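Local structure of RNA-induced transcriptional silencing complex protein tas3 (Schizosaccharomyces pombe, 3D1B) at residues L84-I98 and F111-E123. The protein acts as a molecular adaptor that, with Ago1 and Chp1, forms the core of the RNA-induced transcriptional silencing complex needed for RNAi-dependent heterochromatin formation. Numbering follows the deposited sequence.
Sequences LEKQTPFAKAVGSSI and FASQILKEASILE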
ATOM      1  N   LEU A  84      -5.627 -16.938   7.056  1.00 18.53           N
ATOM      2  CA  LEU A  84      -4.641 -15.952   6.626  1.00 17.55           C
ATOM      3  C   LEU A  84      -3.916 -15.317   7.810  1.00 19.13           C
ATOM      4  O   LEU A  84      -2.716 -15.039   7.738  1.00 19.95           O
ATOM      5  CB  LEU A  84      -5.327 -14.864   5.790  1.00 16.22           C
ATOM      6  CG  LEU A  84      -4.420 -13.770   5.215  1.00 17.21           C
ATOM      7  CD1 LEU A  84      -3.284 -14.402   4.397  1.00 16.94           C
ATOM      8  CD2 LEU A  84      -5.247 -12.830   4.340  1.00 16.24           C
ATOM      9  N   GLU A  85      -4.645 -15.089   8.897  1.00 18.83           N
ATOM     10  CA  GLU A  85      -4.071 -14.479  10.098  1.00 19.82           C
ATOM     11  C   GLU A  85      -2.909 -15.282  10.682  1.00 21.12           C
ATOM     12  O   GLU A  85      -2.044 -14.722  11.353  1.00 21.03           O
ATOM     13  CB  GLU A  85      -5.148 -14.332  11.178  1.00 22.01           C
ATOM     14  CG  GLU A  85      -6.215 -13.297  10.860  1.00 24.06           C
ATOM     15  CD  GLU A  85      -5.801 -11.892  11.255  1.00 25.96           C
ATOM     16  OE1 GLU A  85      -4.600 -11.688  11.554  1.00 25.70           O
ATOM     17  OE2 GLU A  85      -6.676 -10.996  11.259  1.00 23.63           O
ATOM     18  N   LYS A  86      -2.893 -16.586  10.423  1.00 20.97           N
ATOM     19  CA  LYS A  86      -1.860 -17.468  10.967  1.00 23.85           C
ATOM     20  C   LYS A  86      -0.633 -17.659  10.097  1.00 23.30           C
ATOM     21  O   LYS A  86       0.330 -18.307  10.515  1.00 22.15           O
ATOM     22  CB  LYS A  86      -2.463 -18.841  11.242  1.00 24.97           C
ATOM     23  CG  LYS A  86      -3.659 -18.776  12.157  1.00 31.03           C
ATOM     24  CD  LYS A  86      -4.191 -20.150  12.505  1.00 34.53           C
ATOM     25  CE  LYS A  86      -4.858 -20.831  11.330  1.00 35.25           C
ATOM     26  NZ  LYS A  86      -5.718 -21.933  11.840  1.00 37.43           N
ATOM     27  N   GLN A  87      -0.660 -17.100   8.897  1.00 22.69           N
ATOM     28  CA  GLN A  87       0.450 -17.271   7.971  1.00 22.78           C
ATOM     29  C   GLN A  87       1.720 -16.507   8.311  1.00 21.75           C
ATOM     30  O   GLN A  87       1.712 -15.523   9.028  1.00 21.33           O
ATOM     31  CB  GLN A  87       0.006 -16.867   6.565  1.00 23.10           C
ATOM     32  CG  GLN A  87      -1.222 -17.622   6.085  1.00 23.76           C
ATOM     33  CD  GLN A  87      -1.017 -19.121   6.095  1.00 27.69           C
ATOM     34  OE1 GLN A  87      -0.103 -19.633   5.451  1.00 29.39           O
ATOM     35  NE2 GLN A  87      -1.870 -19.835   6.826  1.00 26.41           N
ATOM     36  N   THR A  88       2.824 -17.009   7.785  1.00 23.02           N
ATOM     37  CA  THR A  88       4.108 -16.372   7.942  1.00 23.03           C
ATOM     38  C   THR A  88       4.081 -15.082   7.143  1.00 22.81           C
ATOM     39  O   THR A  88       3.209 -14.904   6.316  1.00 22.38           O
ATOM     40  CB  THR A  88       5.220 -17.336   7.508  1.00 24.85           C
ATOM     41  OG1 THR A  88       4.871 -17.942   6.266  1.00 25.46           O
ATOM     42  CG2 THR A  88       5.407 -18.418   8.536  1.00 25.93           C
ATOM     43  N   PRO A  89       5.016 -14.155   7.411  1.00 22.30           N
ATOM     44  CA  PRO A  89       5.121 -12.844   6.754  1.00 22.64           C
ATOM     45  C   PRO A  89       4.863 -12.701   5.256  1.00 20.71           C
ATOM     46  O   PRO A  89       3.944 -11.983   4.840  1.00 19.30           O
ATOM     47  CB  PRO A  89       6.521 -12.381   7.142  1.00 23.99           C
ATOM     48  CG  PRO A  89       6.680 -12.967   8.507  1.00 25.30           C
ATOM     49  CD  PRO A  89       6.174 -14.368   8.304  1.00 23.98           C
ATOM     50  N   PHE A  90       5.694 -13.343   4.445  1.00 18.93           N
ATOM     51  CA  PHE A  90       5.548 -13.272   2.995  1.00 18.58           C
ATOM     52  C   PHE A  90       4.215 -13.857   2.555  1.00 17.48           C
ATOM     53  O   PHE A  90       3.499 -13.260   1.748  1.00 18.96           O
ATOM     54  CB  PHE A  90       6.688 -14.038   2.318  1.00 18.43           C
ATOM     55  CG  PHE A  90       6.527 -14.184   0.829  1.00 16.82           C
ATOM     56  CD1 PHE A  90       6.784 -13.109  -0.025  1.00 18.44           C
ATOM     57  CD2 PHE A  90       6.129 -15.398   0.281  1.00 17.17           C
ATOM     58  CE1 PHE A  90       6.649 -13.247  -1.405  1.00 20.29           C
ATOM     59  CE2 PHE A  90       5.990 -15.549  -1.095  1.00 18.40           C
ATOM     60  CZ  PHE A  90       6.253 -14.468  -1.944  1.00 18.03           C
ATOM     61  N   ALA A  91       3.884 -15.029   3.084  1.00 17.97           N
ATOM     62  CA  ALA A  91       2.636 -15.693   2.730  1.00 16.87           C
ATOM     63  C   ALA A  91       1.437 -14.830   3.099  1.00 16.92           C
ATOM     64  O   ALA A  91       0.490 -14.712   2.322  1.00 16.81           O
ATOM     65  CB  ALA A  91       2.544 -17.048   3.424  1.00 18.95           C
ATOM     66  N   LYS A  92       1.473 -14.226   4.283  1.00 16.06           N
ATOM     67  CA  LYS A  92       0.361 -13.382   4.721  1.00 14.97           C
ATOM     68  C   LYS A  92       0.179 -12.185   3.792  1.00 15.44           C
ATOM     69  O   LYS A  92      -0.947 -11.809   3.460  1.00 15.42           O
ATOM     70  CB  LYS A  92       0.589 -12.888   6.155  1.00 16.58           C
ATOM     71  CG  LYS A  92      -0.566 -12.038   6.678  1.00 20.01           C
ATOM     72  CD  LYS A  92      -0.354 -11.573   8.116  1.00 21.16           C
ATOM     73  CE  LYS A  92      -0.358 -12.735   9.096  1.00 24.16           C
ATOM     74  NZ  LYS A  92      -0.262 -12.241  10.510  1.00 22.97           N
ATOM     75  N   ALA A  93       1.287 -11.577   3.379  1.00 14.39           N
ATOM     76  CA  ALA A  93       1.219 -10.426   2.486  1.00 14.92           C
ATOM     77  C   ALA A  93       0.685 -10.839   1.118  1.00 14.20           C
ATOM     78  O   ALA A  93      -0.059 -10.092   0.480  1.00 15.32           O
ATOM     79  CB  ALA A  93       2.596  -9.782   2.349  1.00 16.17           C
ATOM     80  N   VAL A  94       1.091 -12.016   0.654  1.00 12.70           N
ATOM     81  CA  VAL A  94       0.610 -12.528  -0.628  1.00 12.00           C
ATOM     82  C   VAL A  94      -0.888 -12.788  -0.507  1.00 13.26           C
ATOM     83  O   VAL A  94      -1.666 -12.404  -1.377  1.00 12.50           O
ATOM     84  CB  VAL A  94       1.317 -13.844  -1.006  1.00 13.69           C
ATOM     85  CG1 VAL A  94       0.616 -14.497  -2.197  1.00 13.27           C
ATOM     86  CG2 VAL A  94       2.772 -13.563  -1.333  1.00 13.81           C
ATOM     87  N   GLY A  95      -1.284 -13.439   0.583  1.00 14.12           N
ATOM     88  CA  GLY A  95      -2.690 -13.734   0.802  1.00 15.20           C
ATOM     89  C   GLY A  95      -3.571 -12.492   0.817  1.00 15.52           C
ATOM     90  O   GLY A  95      -4.630 -12.458   0.180  1.00 15.23           O
ATOM     91  N   SER A  96      -3.149 -11.464   1.547  1.00 15.23           N
ATOM     92  CA  SER A  96      -3.937 -10.234   1.618  1.00 14.22           C
ATOM     93  C   SER A  96      -4.046  -9.558   0.248  1.00 15.82           C
ATOM     94  O   SER A  96      -5.111  -9.074  -0.132  1.00 16.48           O
ATOM     95  CB  SER A  96      -3.315  -9.259   2.624  1.00 17.39           C
ATOM     96  OG  SER A  96      -4.051  -8.046   2.671  1.00 20.67           O
ATOM     97  N   SER A  97      -2.948  -9.539  -0.504  1.00 15.34           N
ATOM     98  CA  SER A  97      -2.959  -8.906  -1.819  1.00 15.58           C
ATOM     99  C   SER A  97      -3.819  -9.683  -2.817  1.00 16.67           C
ATOM    100  O   SER A  97      -4.505  -9.083  -3.645  1.00 14.99           O
ATOM    101  CB  SER A  97      -1.525  -8.762  -2.346  1.00 21.03           C
ATOM    102  OG  SER A  97      -0.858 -10.010  -2.342  1.00 28.21           O
ATOM    103  N   ILE A  98      -3.789 -11.011  -2.740  1.00 15.28           N
ATOM    104  CA  ILE A  98      -4.593 -11.830  -3.640  1.00 14.50           C
ATOM    105  C   ILE A  98      -6.064 -11.725  -3.247  1.00 16.66           C
ATOM    106  O   ILE A  98      -6.944 -11.758  -4.107  1.00 14.20           O
ATOM    107  CB  ILE A  98      -4.156 -13.316  -3.608  1.00 14.80           C
ATOM    108  CG1 ILE A  98      -2.746 -13.458  -4.192  1.00 17.65           C
ATOM    109  CG2 ILE A  98      -5.125 -14.169  -4.420  1.00 18.84           C
ATOM    110  CD1 ILE A  98      -2.650 -13.093  -5.672  1.00 19.49           C
ATOM    111  N   PHE A 111      -8.645 -20.880  -5.829  1.00 18.97           N
ATOM    112  CA  PHE A 111      -7.402 -20.538  -6.519  1.00 17.14           C
ATOM    113  C   PHE A 111      -6.533 -19.694  -5.584  1.00 17.33           C
ATOM    114  O   PHE A 111      -5.311 -19.888  -5.499  1.00 17.47           O
ATOM    115  CB  PHE A 111      -7.727 -19.756  -7.795  1.00 18.57           C
ATOM    116  CG  PHE A 111      -6.540 -19.501  -8.683  1.00 18.45           C
ATOM    117  CD1 PHE A 111      -5.937 -20.546  -9.380  1.00 22.65           C
ATOM    118  CD2 PHE A 111      -6.045 -18.213  -8.850  1.00 19.17           C
ATOM    119  CE1 PHE A 111      -4.855 -20.302 -10.238  1.00 22.68           C
ATOM    120  CE2 PHE A 111      -4.968 -17.959  -9.703  1.00 19.78           C
ATOM    121  CZ  PHE A 111      -4.375 -19.007 -10.396  1.00 20.67           C
ATOM    122  N   ALA A 112      -7.162 -18.760  -4.878  1.00 16.79           N
ATOM    123  CA  ALA A 112      -6.434 -17.910  -3.944  1.00 15.64           C
ATOM    124  C   ALA A 112      -5.758 -18.782  -2.888  1.00 17.01           C
ATOM    125  O   ALA A 112      -4.624 -18.533  -2.505  1.00 15.85           O
ATOM    126  CB  ALA A 112      -7.384 -16.920  -3.277  1.00 15.76           C
ATOM    127  N   SER A 113      -6.463 -19.808  -2.419  1.00 16.28           N
ATOM    128  CA  SER A 113      -5.904 -20.699  -1.414  1.00 16.34           C
ATOM    129  C   SER A 113      -4.689 -21.448  -1.962  1.00 16.70           C
ATOM    130  O   SER A 113      -3.723 -21.686  -1.238  1.00 16.41           O
ATOM    131  CB  SER A 113      -6.965 -21.689  -0.927  1.00 15.77           C
ATOM    132  OG  SER A 113      -7.945 -21.016  -0.144  1.00 19.09           O
ATOM    133  N   GLN A 114      -4.729 -21.808  -3.241  1.00 16.62           N
ATOM    134  CA  GLN A 114      -3.598 -22.499  -3.851  1.00 17.40           C
ATOM    135  C   GLN A 114      -2.380 -21.575  -3.885  1.00 17.66           C
ATOM    136  O   GLN A 114      -1.267 -21.986  -3.556  1.00 19.20           O
ATOM    137  CB  GLN A 114      -3.940 -22.950  -5.272  1.00 20.75           C
ATOM    138  CG  GLN A 114      -5.022 -24.010  -5.343  1.00 27.65           C
ATOM    139  CD  GLN A 114      -5.399 -24.346  -6.773  1.00 31.12           C
ATOM    140  OE1 GLN A 114      -4.567 -24.819  -7.550  1.00 36.66           O
ATOM    141  NE2 GLN A 114      -6.654 -24.100  -7.129  1.00 35.17           N
ATOM    142  N   ILE A 115      -2.591 -20.324  -4.283  1.00 16.52           N
ATOM    143  CA  ILE A 115      -1.498 -19.358  -4.346  1.00 15.80           C
ATOM    144  C   ILE A 115      -0.898 -19.167  -2.951  1.00 16.07           C
ATOM    145  O   ILE A 115       0.324 -19.150  -2.780  1.00 16.01           O
ATOM    146  CB  ILE A 115      -1.994 -17.993  -4.873  1.00 13.41           C
ATOM    147  CG1 ILE A 115      -2.552 -18.148  -6.291  1.00 14.66           C
ATOM    148  CG2 ILE A 115      -0.851 -16.988  -4.874  1.00 16.54           C
ATOM    149  CD1 ILE A 115      -3.163 -16.883  -6.851  1.00 14.25           C
ATOM    150  N   LEU A 116      -1.761 -19.033  -1.950  1.00 15.13           N
ATOM    151  CA  LEU A 116      -1.299 -18.838  -0.582  1.00 16.77           C
ATOM    152  C   LEU A 116      -0.492 -20.041  -0.104  1.00 17.34           C
ATOM    153  O   LEU A 116       0.543 -19.886   0.544  1.00 19.30           O
ATOM    154  CB  LEU A 116      -2.492 -18.612   0.358  1.00 15.70           C
ATOM    155  CG  LEU A 116      -2.117 -18.518   1.843  1.00 15.70           C
ATOM    156  CD1 LEU A 116      -1.274 -17.278   2.096  1.00 17.85           C
ATOM    157  CD2 LEU A 116      -3.385 -18.479   2.689  1.00 19.72           C
ATOM    158  N   LYS A 117      -0.968 -21.237  -0.430  1.00 19.07           N
ATOM    159  CA  LYS A 117      -0.285 -22.457  -0.023  1.00 20.94           C
ATOM    160  C   LYS A 117       1.102 -22.519  -0.652  1.00 20.25           C
ATOM    161  O   LYS A 117       2.066 -22.952  -0.018  1.00 21.79           O
ATOM    162  CB  LYS A 117      -1.098 -23.685  -0.436  1.00 21.98           C
ATOM    163  CG  LYS A 117      -0.503 -24.999   0.046  1.00 28.55           C
ATOM    164  CD  LYS A 117      -0.548 -25.108   1.565  1.00 32.37           C
ATOM    165  CE  LYS A 117       0.613 -25.939   2.091  1.00 36.12           C
ATOM    166  NZ  LYS A 117       0.731 -27.247   1.387  1.00 39.33           N
ATOM    167  N   GLU A 118       1.202 -22.075  -1.899  1.00 18.43           N
ATOM    168  CA  GLU A 118       2.478 -22.084  -2.602  1.00 19.49           C
ATOM    169  C   GLU A 118       3.422 -21.078  -1.949  1.00 19.13           C
ATOM    170  O   GLU A 118       4.607 -21.358  -1.750  1.00 18.83           O
ATOM    171  CB  GLU A 118       2.255 -21.725  -4.070  1.00 23.01           C
ATOM    172  CG  GLU A 118       3.318 -22.228  -5.009  1.00 28.51           C
ATOM    173  CD  GLU A 118       2.965 -21.955  -6.457  1.00 28.80           C
ATOM    174  OE1 GLU A 118       2.988 -20.777  -6.855  1.00 26.59           O
ATOM    175  OE2 GLU A 118       2.652 -22.915  -7.191  1.00 32.40           O
ATOM    176  N   ALA A 119       2.894 -19.906  -1.606  1.00 16.46           N
ATOM    177  CA  ALA A 119       3.702 -18.870  -0.975  1.00 18.79           C
ATOM    178  C   ALA A 119       4.234 -19.349   0.371  1.00 18.84           C
ATOM    179  O   ALA A 119       5.387 -19.087   0.725  1.00 19.78           O
ATOM    180  CB  ALA A 119       2.877 -17.598  -0.786  1.00 17.80           C
ATOM    181  N   SER A 120       3.390 -20.048   1.122  1.00 18.50           N
ATOM    182  CA  SER A 120       3.789 -20.550   2.431  1.00 19.27           C
ATOM    183  C   SER A 120       4.916 -21.565   2.288  1.00 19.91           C
ATOM    184  O   SER A 120       5.852 -21.588   3.090  1.00 21.01           O
ATOM    185  CB  SER A 120       2.595 -21.197   3.135  1.00 20.51           C
ATOM    186  OG  SER A 120       2.947 -21.611   4.446  1.00 27.00           O
ATOM    187  N   ILE A 121       4.819 -22.409   1.263  1.00 19.19           N
ATOM    188  CA  ILE A 121       5.836 -23.427   1.009  1.00 20.44           C
ATOM    189  C   ILE A 121       7.169 -22.784   0.615  1.00 20.84           C
ATOM    190  O   ILE A 121       8.233 -23.207   1.074  1.00 22.92           O
ATOM    191  CB  ILE A 121       5.374 -24.397  -0.105  1.00 21.61           C
ATOM    192  CG1 ILE A 121       4.214 -25.254   0.413  1.00 23.92           C
ATOM    193  CG2 ILE A 121       6.534 -25.282  -0.557  1.00 23.16           C
ATOM    194  CD1 ILE A 121       3.574 -26.144  -0.641  1.00 27.22           C
ATOM    195  N   LEU A 122       7.118 -21.759  -0.229  1.00 19.14           N
ATOM    196  CA  LEU A 122       8.342 -21.083  -0.653  1.00 18.60           C
ATOM    197  C   LEU A 122       9.058 -20.434   0.525  1.00 20.40           C
ATOM    198  O   LEU A 122      10.288 -20.455   0.615  1.00 20.20           O
ATOM    199  CB  LEU A 122       8.026 -20.013  -1.704  1.00 18.64           C
ATOM    200  CG  LEU A 122       7.560 -20.512  -3.071  1.00 20.00           C
ATOM    201  CD1 LEU A 122       7.123 -19.329  -3.922  1.00 21.00           C
ATOM    202  CD2 LEU A 122       8.690 -21.279  -3.757  1.00 19.04           C
ATOM    203  N   GLU A 123       8.271 -19.865   1.430  1.00 20.40           N
ATOM    204  CA  GLU A 123       8.790 -19.181   2.608  1.00 22.38           C
ATOM    205  C   GLU A 123       9.299 -20.149   3.675  1.00 24.01           C
ATOM    206  O   GLU A 123      10.260 -19.786   4.388  1.00 25.28           O
ATOM    207  CB  GLU A 123       7.695 -18.277   3.178  1.00 21.09           C
ATOM    208  CG  GLU A 123       8.068 -17.521   4.435  1.00 23.02           C
ATOM    209  CD  GLU A 123       7.077 -16.422   4.741  1.00 23.16           C
ATOM    210  OE1 GLU A 123       5.873 -16.640   4.497  1.00 24.38           O
ATOM    211  OE2 GLU A 123       7.495 -15.345   5.221  1.00 24.90           O
TER
HETATM  212  O   HOH W   1       2.324 -20.107   6.573  1.00 27.80           O
HETATM  213  O   HOH W   2       5.942 -20.574   5.884  1.00 36.95           O
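With chi1 at 178° and the chain extended beyond CG, Glu-123 reaches across to Phe-90 and Ala-91, laying its carboxylate over the first turn of helix 89-98 in this antiparallel helical hairpin of the Tas3 C-terminal alpha motif. The axes of segments 89-98 and 111-122 come within 8.2 Å, at 161° between their N-to-C directions. Glu-123 OE2 accepts a hydrogen bond from Phe-90 N (2.8 Å) and Glu-123 OE1 one from Ala-91 N (2.9 Å), both syn though tilted out of the carboxylate plane. A helix N-terminus thus receives an acidic group its dipole would probably favour. With an alanine at Glu-123 the amides of Phe-90 and Ala-91 are likely to lose this acceptor. Leu-116, its CG anti to the backbone N (chi1 175°), sets CD1 against Ala-91 and Gly-95, 4.2 Å from Leu-84 CD1. Ala-119 CB touches Phe-90 CE2 (3.7 Å) and Val-94, while Ile-98 CG2 rests on Ala-112 CB (3.7 Å). Trp-21 of helix 14-23 meets the Phe-90 ring edge-to-face. Gln-87 NE2 hydrogen-bonds to Asn-83 O, water 1 links Gln-87 OE1 to Ser-120 OG, and water 2 donates to Thr-88 OG1 and Ser-120 O (3.0 Å).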